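Local structure of Polyphosphate:AMP phosphotransferase (Pseudomonas aeruginosa PAO1, 3CZP) at residues K127-Q130 with A131-A134; G108-Y111 with S112-Y116; G196-V199 with L200-S204; N393-E396 with E397-E401. The protein uses inorganic polyphosphate as phosphate donor to convert AMP to ADP, and GMP to GDP less efficiently, with magnesium as cofactor. One frame throughout, in Å; residues are numbered along the deposited sequence. Where two conformers were deposited one is given.

Interaction 1: K127-Q130 with A131-A134; sequences KLDQ and AIDA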
loop_
_atom_site.group_PDB
_atom_site.type_symbol
_atom_site.label_atom_id
_atom_site.label_comp_id
_atom_site.label_asym_id
_atom_site.label_seq_id
_atom_site.Cartn_x
_atom_site.Cartn_y
_atom_site.Cartn_z
ATOM N N LYS A 127 23.269 -18.973 11.846
ATOM C CA LYS A 127 22.345 -18.004 11.279
ATOM C C LYS A 127 21.326 -18.704 10.392
ATOM O O LYS A 127 20.146 -18.368 10.453
ATOM C CB LYS A 127 23.083 -16.890 10.563
ATOM C CG LYS A 127 23.885 -16.048 11.578
ATOM C CD LYS A 127 24.760 -14.975 10.871
ATOM C CE LYS A 127 26.161 -15.491 10.565
ATOM N NZ LYS A 127 26.677 -14.961 9.302
ATOM N N LEU A 128 21.753 -19.747 9.667
ATOM C CA LEU A 128 20.788 -20.587 8.988
ATOM C C LEU A 128 19.793 -21.206 9.964
ATOM O O LEU A 128 18.611 -21.261 9.672
ATOM C CB LEU A 128 21.423 -21.709 8.188
ATOM C CG LEU A 128 20.415 -22.620 7.463
ATOM C CD1 LEU A 128 19.581 -21.882 6.417
ATOM C CD2 LEU A 128 21.103 -23.853 6.807
ATOM N N ASP A 129 20.274 -21.708 11.097
ATOM C CA ASP A 129 19.372 -22.323 12.072
ATOM C C ASP A 129 18.334 -21.320 12.609
ATOM O O ASP A 129 17.149 -21.675 12.887
ATOM C CB ASP A 129 20.171 -22.973 13.182
ATOM C CG ASP A 129 20.898 -24.259 12.712
ATOM O OD1 ASP A 129 20.756 -24.701 11.516
ATOM O OD2 ASP A 129 21.603 -24.839 13.551
ATOM N N GLN A 130 18.764 -20.075 12.697
ATOM C CA GLN A 130 17.900 -18.988 13.178
ATOM C C GLN A 130 16.830 -18.646 12.162
ATOM O O GLN A 130 15.713 -18.471 12.551
ATOM C CB GLN A 130 18.709 -17.761 13.567
ATOM C CG GLN A 130 19.545 -18.039 14.854
ATOM C CD GLN A 130 20.565 -16.986 15.133
ATOM O OE1 GLN A 130 20.353 -15.829 14.810
ATOM N NE2 GLN A 130 21.673 -17.371 15.761
ATOM N N ALA A 131 17.221 -18.560 10.887
ATOM C CA ALA A 131 16.365 -18.349 9.757
ATOM C C ALA A 131 15.352 -19.452 9.641
ATOM O O ALA A 131 14.176 -19.207 9.359
ATOM C CB ALA A 131 17.203 -18.252 8.448
ATOM N N ILE A 132 15.798 -20.676 9.868
ATOM C CA ILE A 132 14.896 -21.802 9.862
ATOM C C ILE A 132 13.835 -21.609 10.896
ATOM O O ILE A 132 12.652 -21.743 10.576
ATOM C CB ILE A 132 15.596 -23.188 10.075
ATOM C CG1 ILE A 132 16.467 -23.509 8.865
ATOM C CG2 ILE A 132 14.541 -24.279 10.259
ATOM C CD1 ILE A 132 17.356 -24.774 9.009
ATOM N N ASP A 133 14.233 -21.346 12.140
ATOM C CA ASP A 133 13.244 -21.194 13.231
ATOM C C ASP A 133 12.293 -20.008 12.987
ATOM O O ASP A 133 11.084 -20.098 13.266
ATOM C CB ASP A 133 13.925 -21.000 14.584
ATOM C CG ASP A 133 14.689 -22.223 15.068
ATOM O OD1 ASP A 133 14.466 -23.375 14.578
ATOM O OD2 ASP A 133 15.570 -22.008 15.944
ATOM N N ALA A 134 12.820 -18.898 12.500
ATOM C CA ALA A 134 11.978 -17.711 12.131
ATOM C C ALA A 134 10.898 -18.039 11.076
ATOM O O ALA A 134 9.800 -17.506 11.137
ATOM C CB ALA A 134 12.878 -16.479 11.645
HETATM O O HOH W 1 16.620 -24.314 13.438
#
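L128 and I132 touch across one turn of helix 125-144, where regular i to i+4 bonds run from A131, I132, D133 and A134 N back to the carbonyls of K127, L128, D129 and Q130. The bond from I132 N to L128 O is 2.9 Å long. On the buried side the branch point of L128 meets the tip of I132, with L128 CG 4.0 Å from I132 CD1. L128 CG stands anti to the backbone N (chi1 180°), while I132 CG1 lies beside its own N (chi1 -68°) and passes over L128 O at 3.2 Å. Both also pack against neighbouring helices: L128 and I132 touch M114 of helix 110-119, and I132 reaches V199 and T203 of helix 186-203. The other side of the turn is polar. D133 N binds D129 O at 3.0 Å. One water donates to the same D129 O at 2.7 Å and to D133 OD1 at 2.6 Å. D129 O is thus held by two donors. The water also ties the D133 carboxylate to the preceding turn. The turn is therefore amphipathic, apolar toward its neighbouring helices and hydrated near D133.

Interaction 2: G108-Y111 with S112-Y116; sequences GNWY and SQMLY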
loop_
_atom_site.group_PDB
_atom_site.type_symbol
_atom_site.label_atom_id
_atom_site.label_comp_id
_atom_site.label_asym_id
_atom_site.label_seq_id
_atom_site.Cartn_x
_atom_site.Cartn_y
_atom_site.Cartn_z
ATOM N N GLY A 108 11.435 -17.341 -5.030
ATOM C CA GLY A 108 12.484 -16.552 -4.324
ATOM C C GLY A 108 12.053 -16.143 -2.926
ATOM O O GLY A 108 12.279 -14.984 -2.517
ATOM N N ASN A 109 11.442 -17.073 -2.181
ATOM C CA ASN A 109 10.794 -16.726 -0.941
ATOM C C ASN A 109 11.878 -16.799 0.185
ATOM O O ASN A 109 13.068 -16.796 -0.090
ATOM C CB ASN A 109 9.598 -17.666 -0.739
ATOM C CG ASN A 109 9.993 -19.129 -0.900
ATOM O OD1 ASN A 109 10.945 -19.609 -0.259
ATOM N ND2 ASN A 109 9.324 -19.812 -1.772
ATOM N N TRP A 110 11.469 -16.888 1.424
ATOM C CA TRP A 110 12.425 -16.937 2.532
ATOM C C TRP A 110 13.380 -18.176 2.480
ATOM O O TRP A 110 14.542 -18.067 2.790
ATOM C CB TRP A 110 11.656 -16.803 3.849
ATOM C CG TRP A 110 10.370 -17.535 3.965
ATOM C CD1 TRP A 110 10.194 -18.761 4.485
ATOM C CD2 TRP A 110 9.063 -17.075 3.551
ATOM N NE1 TRP A 110 8.876 -19.093 4.466
ATOM C CE2 TRP A 110 8.152 -18.089 3.884
ATOM C CE3 TRP A 110 8.578 -15.908 2.935
ATOM C CZ2 TRP A 110 6.776 -17.960 3.664
ATOM C CZ3 TRP A 110 7.214 -15.800 2.680
ATOM C CH2 TRP A 110 6.340 -16.826 3.040
ATOM N N TYR A 111 12.910 -19.316 2.006
ATOM C CA TYR A 111 13.736 -20.504 1.807
ATOM C C TYR A 111 14.827 -20.365 0.775
ATOM O O TYR A 111 15.968 -20.752 1.036
ATOM C CB TYR A 111 12.856 -21.691 1.479
ATOM C CG TYR A 111 11.925 -22.018 2.592
ATOM C CD1 TYR A 111 12.423 -22.449 3.824
ATOM C CD2 TYR A 111 10.577 -21.875 2.460
ATOM C CE1 TYR A 111 11.600 -22.741 4.875
ATOM C CE2 TYR A 111 9.741 -22.153 3.509
ATOM C CZ TYR A 111 10.266 -22.636 4.723
ATOM O OH TYR A 111 9.421 -22.932 5.805
ATOM N N SER A 112 14.510 -19.797 -0.379
ATOM C CA SER A 112 15.514 -19.519 -1.403
ATOM C C SER A 112 16.567 -18.609 -0.808
ATOM O O SER A 112 17.741 -18.821 -0.982
ATOM C CB SER A 112 14.919 -18.852 -2.648
ATOM O OG SER A 112 13.644 -19.380 -2.960
ATOM N N GLN A 113 16.137 -17.570 -0.107
ATOM C CA GLN A 113 17.074 -16.662 0.523
ATOM C C GLN A 113 18.057 -17.363 1.467
ATOM O O GLN A 113 19.280 -17.243 1.268
ATOM C CB GLN A 113 16.316 -15.553 1.255
ATOM C CG GLN A 113 15.527 -14.585 0.317
ATOM C CD GLN A 113 15.002 -13.382 1.066
ATOM O OE1 GLN A 113 14.677 -13.480 2.250
ATOM N NE2 GLN A 113 14.875 -12.245 0.368
HETATM N N MSE A 114 17.551 -18.110 2.461
HETATM C CA MSE A 114 18.428 -18.816 3.443
HETATM C C MSE A 114 19.322 -19.951 2.847
HETATM O O MSE A 114 20.476 -20.082 3.217
HETATM C CB MSE A 114 17.591 -19.293 4.644
HETATM C CG MSE A 114 16.857 -20.555 4.465
HETATM SE SE MSE A 114 15.737 -21.070 5.949
HETATM C CE MSE A 114 14.331 -19.631 5.934
ATOM N N LEU A 115 18.807 -20.709 1.865
ATOM C CA LEU A 115 19.568 -21.768 1.204
ATOM C C LEU A 115 20.649 -21.177 0.353
ATOM O O LEU A 115 21.790 -21.616 0.393
ATOM C CB LEU A 115 18.651 -22.660 0.343
ATOM C CG LEU A 115 17.768 -23.561 1.191
ATOM C CD1 LEU A 115 16.705 -24.225 0.308
ATOM C CD2 LEU A 115 18.606 -24.623 1.930
ATOM N N TYR A 116 20.307 -20.165 -0.437
ATOM C CA TYR A 116 21.340 -19.501 -1.251
ATOM C C TYR A 116 22.442 -18.923 -0.358
ATOM O O TYR A 116 23.636 -19.105 -0.622
ATOM C CB TYR A 116 20.688 -18.455 -2.140
ATOM C CG TYR A 116 21.662 -17.533 -2.832
ATOM C CD1 TYR A 116 22.364 -17.940 -3.986
ATOM C CD2 TYR A 116 21.920 -16.246 -2.314
ATOM C CE1 TYR A 116 23.278 -17.066 -4.612
ATOM C CE2 TYR A 116 22.841 -15.376 -2.921
ATOM C CZ TYR A 116 23.510 -15.788 -4.064
ATOM O OH TYR A 116 24.378 -14.907 -4.672
HETATM O O HOH W 2 11.859 -20.302 -5.796
#
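A capping box of N109 and S112 starts helix 110-119, directly after strand 103-107. N109 is the N-cap. Its OD1 accepts from Y111 N at 3.0 Å, a weak bond with an N-H...O angle of 130°. In return N109 N gives a weak bond to S112 OG at 3.3 Å. The N109 amide reaches back over its own helix start because CG sits between the backbone N and the carbonyl carbon (chi1 51°). Its ND2 is held by F106 O and N49 OD1, which fixes the amide on the sheet side. G108, with positive phi, makes the turn before the cap. A water accepts from G108 N. S112 OG also lies 3.3 Å from G108 CA. The i to i+4 ladder then begins with Q113 N to N109 O at 3.2 Å. This is the strand-to-helix junction of the parallel five-stranded sheet in the first PPK2 domain, a P-loop NTPase-type fold. Further along, selenomethionine M114 and Y111 lie side by side and point the same way. The bend at chi3 of M114 (67°) turns CE back toward the previous turn, 4.0 Å from Y111 CD1. SE is 5.3 Å from the Y111 ring centroid, an oblique Met-aromatic contact. The same CE sits at the edge of the W110 ring, near its plane. W110 CD1 in turn lies over one face of the Y111 ring. W110 NE1 and Y111 OH both bind E139 OE2 on helix 125-144, and Y111 OH also bonds to K151 NZ.

Interaction 3: G196-V199 with L200-S204; sequences GERV and LRRTS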
loop_
_atom_site.group_PDB
_atom_site.type_symbol
_atom_site.label_atom_id
_atom_site.label_comp_id
_atom_site.label_asym_id
_atom_site.label_seq_id
_atom_site.Cartn_x
_atom_site.Cartn_y
_atom_site.Cartn_z
ATOM N N GLY A 196 18.906 -28.323 2.236
ATOM C CA GLY A 196 17.479 -28.536 1.952
ATOM C C GLY A 196 16.882 -29.604 2.875
ATOM O O GLY A 196 15.790 -29.432 3.455
ATOM N N GLU A 197 17.633 -30.655 3.126
ATOM C CA GLU A 197 17.159 -31.656 4.060
ATOM C C GLU A 197 16.888 -31.137 5.472
ATOM O O GLU A 197 15.876 -31.519 6.120
ATOM C CB GLU A 197 18.113 -32.834 4.090
ATOM C CG GLU A 197 17.601 -33.970 4.935
ATOM C CD GLU A 197 18.125 -35.282 4.403
ATOM O OE1 GLU A 197 19.303 -35.520 4.648
ATOM O OE2 GLU A 197 17.405 -36.018 3.681
ATOM N N ARG A 198 17.813 -30.308 5.967
ATOM C CA ARG A 198 17.725 -29.712 7.289
ATOM C C ARG A 198 16.577 -28.708 7.359
ATOM O O ARG A 198 15.769 -28.758 8.272
ATOM C CB ARG A 198 19.061 -29.033 7.622
ATOM C CG ARG A 198 19.188 -28.498 9.020
ATOM C CD ARG A 198 20.555 -27.835 9.258
ATOM N NE ARG A 198 21.546 -28.853 8.979
ATOM C CZ ARG A 198 22.427 -29.377 9.815
ATOM N NH1 ARG A 198 22.562 -28.921 11.061
ATOM N NH2 ARG A 198 23.226 -30.372 9.361
ATOM N N VAL A 199 16.469 -27.834 6.360
ATOM C CA VAL A 199 15.310 -26.920 6.253
ATOM C C VAL A 199 13.970 -27.597 6.211
ATOM O O VAL A 199 13.052 -27.227 6.967
ATOM C CB VAL A 199 15.472 -25.946 5.018
ATOM C CG1 VAL A 199 14.268 -25.152 4.781
ATOM C CG2 VAL A 199 16.698 -24.988 5.250
ATOM N N LEU A 200 13.849 -28.615 5.349
ATOM C CA LEU A 200 12.600 -29.326 5.154
ATOM C C LEU A 200 12.149 -30.142 6.386
ATOM O O LEU A 200 10.999 -30.066 6.794
ATOM C CB LEU A 200 12.673 -30.216 3.873
ATOM C CG LEU A 200 12.130 -29.511 2.600
ATOM C CD1 LEU A 200 12.838 -28.158 2.284
ATOM C CD2 LEU A 200 12.226 -30.477 1.430
ATOM N N ARG A 201 13.060 -30.854 7.031
ATOM C CA ARG A 201 12.732 -31.577 8.237
ATOM C C ARG A 201 12.156 -30.675 9.318
ATOM O O ARG A 201 11.180 -31.038 10.030
ATOM C CB ARG A 201 13.987 -32.329 8.725
ATOM C CG ARG A 201 13.946 -32.917 10.156
ATOM C CD ARG A 201 12.944 -34.087 10.291
ATOM N NE ARG A 201 12.934 -34.542 11.679
ATOM C CZ ARG A 201 13.724 -35.482 12.167
ATOM N NH1 ARG A 201 13.630 -35.793 13.467
ATOM N NH2 ARG A 201 14.612 -36.086 11.356
ATOM N N ARG A 202 12.766 -29.507 9.479
ATOM C CA ARG A 202 12.428 -28.600 10.557
ATOM C C ARG A 202 11.150 -27.772 10.327
ATOM O O ARG A 202 10.540 -27.276 11.270
ATOM C CB ARG A 202 13.637 -27.683 10.843
ATOM C CG ARG A 202 14.855 -28.470 11.235
ATOM C CD ARG A 202 15.968 -27.651 11.777
ATOM N NE ARG A 202 17.151 -28.466 12.061
ATOM C CZ ARG A 202 18.281 -27.987 12.553
ATOM N NH1 ARG A 202 19.303 -28.820 12.767
ATOM N NH2 ARG A 202 18.404 -26.698 12.836
ATOM N N THR A 203 10.760 -27.615 9.074
ATOM C CA THR A 203 9.661 -26.726 8.716
ATOM C C THR A 203 8.494 -27.444 8.083
ATOM O O THR A 203 7.513 -26.799 7.675
ATOM C CB THR A 203 10.148 -25.598 7.796
ATOM O OG1 THR A 203 10.649 -26.177 6.597
ATOM C CG2 THR A 203 11.222 -24.737 8.526
ATOM N N SER A 204 8.575 -28.751 7.982
ATOM C CA SER A 204 7.428 -29.528 7.552
ATOM C C SER A 204 6.560 -29.825 8.773
ATOM O O SER A 204 6.958 -30.528 9.642
ATOM C CB SER A 204 7.847 -30.826 6.865
ATOM O OG SER A 204 6.740 -31.270 6.060
HETATM O O HOH W 3 22.137 -27.395 12.878
#
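R198 and R202 lie side by side one turn apart and point the same way. The flat guanidinium of R202 covers the aliphatic part of R198: R198 CG sits 3.5 Å above its plane, off toward the rim, and 3.7 Å from R202 NE. R202 runs extended from CG to NE, whereas R198 bends at chi3 (-58°). The two guanidinium planes are 51° apart and do not stack. R198 NH1 and R202 NH1 still come within 3.7 Å, a like-charge approach. A water accepts from R202 NH1 at 3.2 Å and, weakly, from R198 NH1, which may ease the repulsion. D129 offers R202 NH2 a weak, long ion pair. On the inner side T203 OG1 donates to V199 O at 2.6 Å, from above the carbonyl plane. Its chi1 of 62° turns the hydroxyl back toward the preceding turn. T203 N reaches V199 O only weakly, at 3.1 Å, and W210 NE1 also binds T203 OG1. L200 packs on W210 and V212 of strand 210-214. The weakening backbone bonds and the threonine hydroxyl mark the C-terminal end of helix 186-203, just before the chain leaves for an edge strand of the first PPK2 sheet.

Interaction 4: N393-E396 with E397-E401; sequences NDFE and EQLSE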
loop_
_atom_site.group_PDB
_atom_site.type_symbol
_atom_site.label_atom_id
_atom_site.label_comp_id
_atom_site.label_asym_id
_atom_site.label_seq_id
_atom_site.Cartn_x
_atom_site.Cartn_y
_atom_site.Cartn_z
ATOM N N ASN A 393 6.698 -10.661 20.482
ATOM C CA ASN A 393 8.101 -10.747 20.805
ATOM C C ASN A 393 8.932 -11.096 19.613
ATOM O O ASN A 393 10.023 -10.485 19.400
ATOM C CB ASN A 393 8.328 -11.758 21.950
ATOM C CG ASN A 393 7.882 -11.247 23.292
ATOM O OD1 ASN A 393 7.801 -10.033 23.535
ATOM N ND2 ASN A 393 7.608 -12.188 24.202
ATOM N N ASP A 394 8.403 -12.008 18.774
ATOM C CA ASP A 394 9.133 -12.383 17.549
ATOM C C ASP A 394 9.196 -11.163 16.599
ATOM O O ASP A 394 10.227 -10.859 16.039
ATOM C CB ASP A 394 8.537 -13.589 16.796
ATOM C CG ASP A 394 8.552 -14.922 17.608
ATOM O OD1 ASP A 394 9.339 -15.117 18.598
ATOM O OD2 ASP A 394 7.739 -15.807 17.220
ATOM N N PHE A 395 8.073 -10.477 16.450
ATOM C CA PHE A 395 7.984 -9.206 15.701
ATOM C C PHE A 395 8.997 -8.168 16.152
ATOM O O PHE A 395 9.777 -7.640 15.370
ATOM C CB PHE A 395 6.546 -8.680 15.885
ATOM C CG PHE A 395 6.237 -7.349 15.227
ATOM C CD1 PHE A 395 6.716 -7.027 13.977
ATOM C CD2 PHE A 395 5.461 -6.422 15.890
ATOM C CE1 PHE A 395 6.378 -5.790 13.350
ATOM C CE2 PHE A 395 5.157 -5.171 15.267
ATOM C CZ PHE A 395 5.595 -4.876 14.006
ATOM N N GLU A 396 9.014 -7.910 17.449
ATOM C CA GLU A 396 9.901 -6.916 18.037
ATOM C C GLU A 396 11.353 -7.285 17.916
ATOM O O GLU A 396 12.203 -6.412 17.769
ATOM C CB GLU A 396 9.524 -6.626 19.494
ATOM C CG GLU A 396 8.210 -5.842 19.535
ATOM C CD GLU A 396 7.701 -5.557 20.931
ATOM O OE1 GLU A 396 8.388 -5.894 21.923
ATOM O OE2 GLU A 396 6.586 -5.005 21.001
ATOM N N GLU A 397 11.624 -8.587 17.969
ATOM C CA GLU A 397 12.975 -9.104 17.738
ATOM C C GLU A 397 13.440 -8.923 16.315
ATOM O O GLU A 397 14.607 -8.611 16.103
ATOM C CB GLU A 397 13.034 -10.566 18.123
ATOM C CG GLU A 397 14.306 -11.249 17.802
ATOM C CD GLU A 397 14.267 -12.740 18.166
ATOM O OE1 GLU A 397 13.512 -13.505 17.494
ATOM O OE2 GLU A 397 14.987 -13.102 19.130
ATOM N N GLN A 398 12.546 -9.169 15.345
ATOM C CA GLN A 398 12.830 -8.891 13.928
ATOM C C GLN A 398 13.228 -7.410 13.761
ATOM O O GLN A 398 14.151 -7.079 13.039
ATOM C CB GLN A 398 11.627 -9.222 12.999
ATOM C CG GLN A 398 11.178 -10.720 12.799
ATOM C CD GLN A 398 12.261 -11.568 12.105
ATOM O OE1 GLN A 398 12.809 -12.498 12.719
ATOM N NE2 GLN A 398 12.578 -11.248 10.828
ATOM N N LEU A 399 12.493 -6.504 14.394
ATOM C CA LEU A 399 12.751 -5.076 14.291
ATOM C C LEU A 399 14.146 -4.763 14.928
ATOM O O LEU A 399 14.990 -4.115 14.320
ATOM C CB LEU A 399 11.625 -4.272 14.973
ATOM C CG LEU A 399 10.172 -4.393 14.490
ATOM C CD1 LEU A 399 9.270 -3.426 15.326
ATOM C CD2 LEU A 399 10.064 -4.183 12.891
ATOM N N SER A 400 14.371 -5.218 16.153
ATOM C CA SER A 400 15.648 -5.015 16.867
ATOM C C SER A 400 16.851 -5.488 16.048
ATOM O O SER A 400 17.873 -4.808 15.962
ATOM C CB SER A 400 15.616 -5.781 18.194
ATOM O OG SER A 400 16.753 -5.512 18.991
ATOM N N GLU A 401 16.717 -6.678 15.479
ATOM C CA GLU A 401 17.781 -7.310 14.719
ATOM C C GLU A 401 18.204 -6.492 13.512
ATOM O O GLU A 401 19.361 -6.518 13.105
ATOM C CB GLU A 401 17.355 -8.722 14.313
ATOM C CG GLU A 401 17.497 -9.686 15.495
ATOM C CD GLU A 401 17.347 -11.186 15.181
ATOM O OE1 GLU A 401 16.928 -11.598 14.062
ATOM O OE2 GLU A 401 17.652 -11.943 16.136
HETATM O O HOH W 4 11.563 -13.254 15.637
#
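N393-E396 and E397-E401 are successive turns of helix 382-402, joined by i to i+4 bonds such as S400 N to E396 O at 3.0 Å. The helix belongs to the second PPK2 domain, a P-loop NTPase-type fold, and leads into strand 404-412 of its parallel sheet. F395 and L399 form the apolar side. L399 CD1 lies 4.1 Å above one face of the F395 ring, off toward the rim, while L399 CD2 is 4.0 Å from F395 CE1. With chi1 of 178° the F395 ring swings to the side of its carbonyl carbon, where L399 slants across it. W351 touches both residues, and W367 meets the F395 ring edge-to-face. The polar ends look elsewhere. The E396 carboxylate has K408 as salt-bridge partner and Y368 OH and W367 NE1 as hydrogen-bond partners of OE2. D394 OD2 makes a salt bridge to R137 NE of the first PPK2 domain, an arginine that may also offset the like charges of D394 and E397, whose OD1 and OE1 are 4.6 Å apart. On this side a water lies 2.8 Å from D394 O and 2.7 Å from E397 OE1, placed to donate to either, though it has more acceptors in reach than protons.

In the fold
Along the chain the order is interaction 2, interaction 1, interaction 3, interaction 4. The first three lie in the first PPK2 domain, on helices 110-119, 125-144 and 186-203. Their centres are 11 to 13 Å apart, and each touches the other two. M114, I132, V199 and Y111 pack where these helices meet beside the 2-3-1-4-5 parallel sheet. Interaction 4 sits on helix 382-402 of the second domain, whose sheet has the same strand order. Its centre is about 14 Å from that of interaction 1, and A134 touches Q398. Helices 125-144 and 382-402 thus face each other where the two fused domains join within one chain.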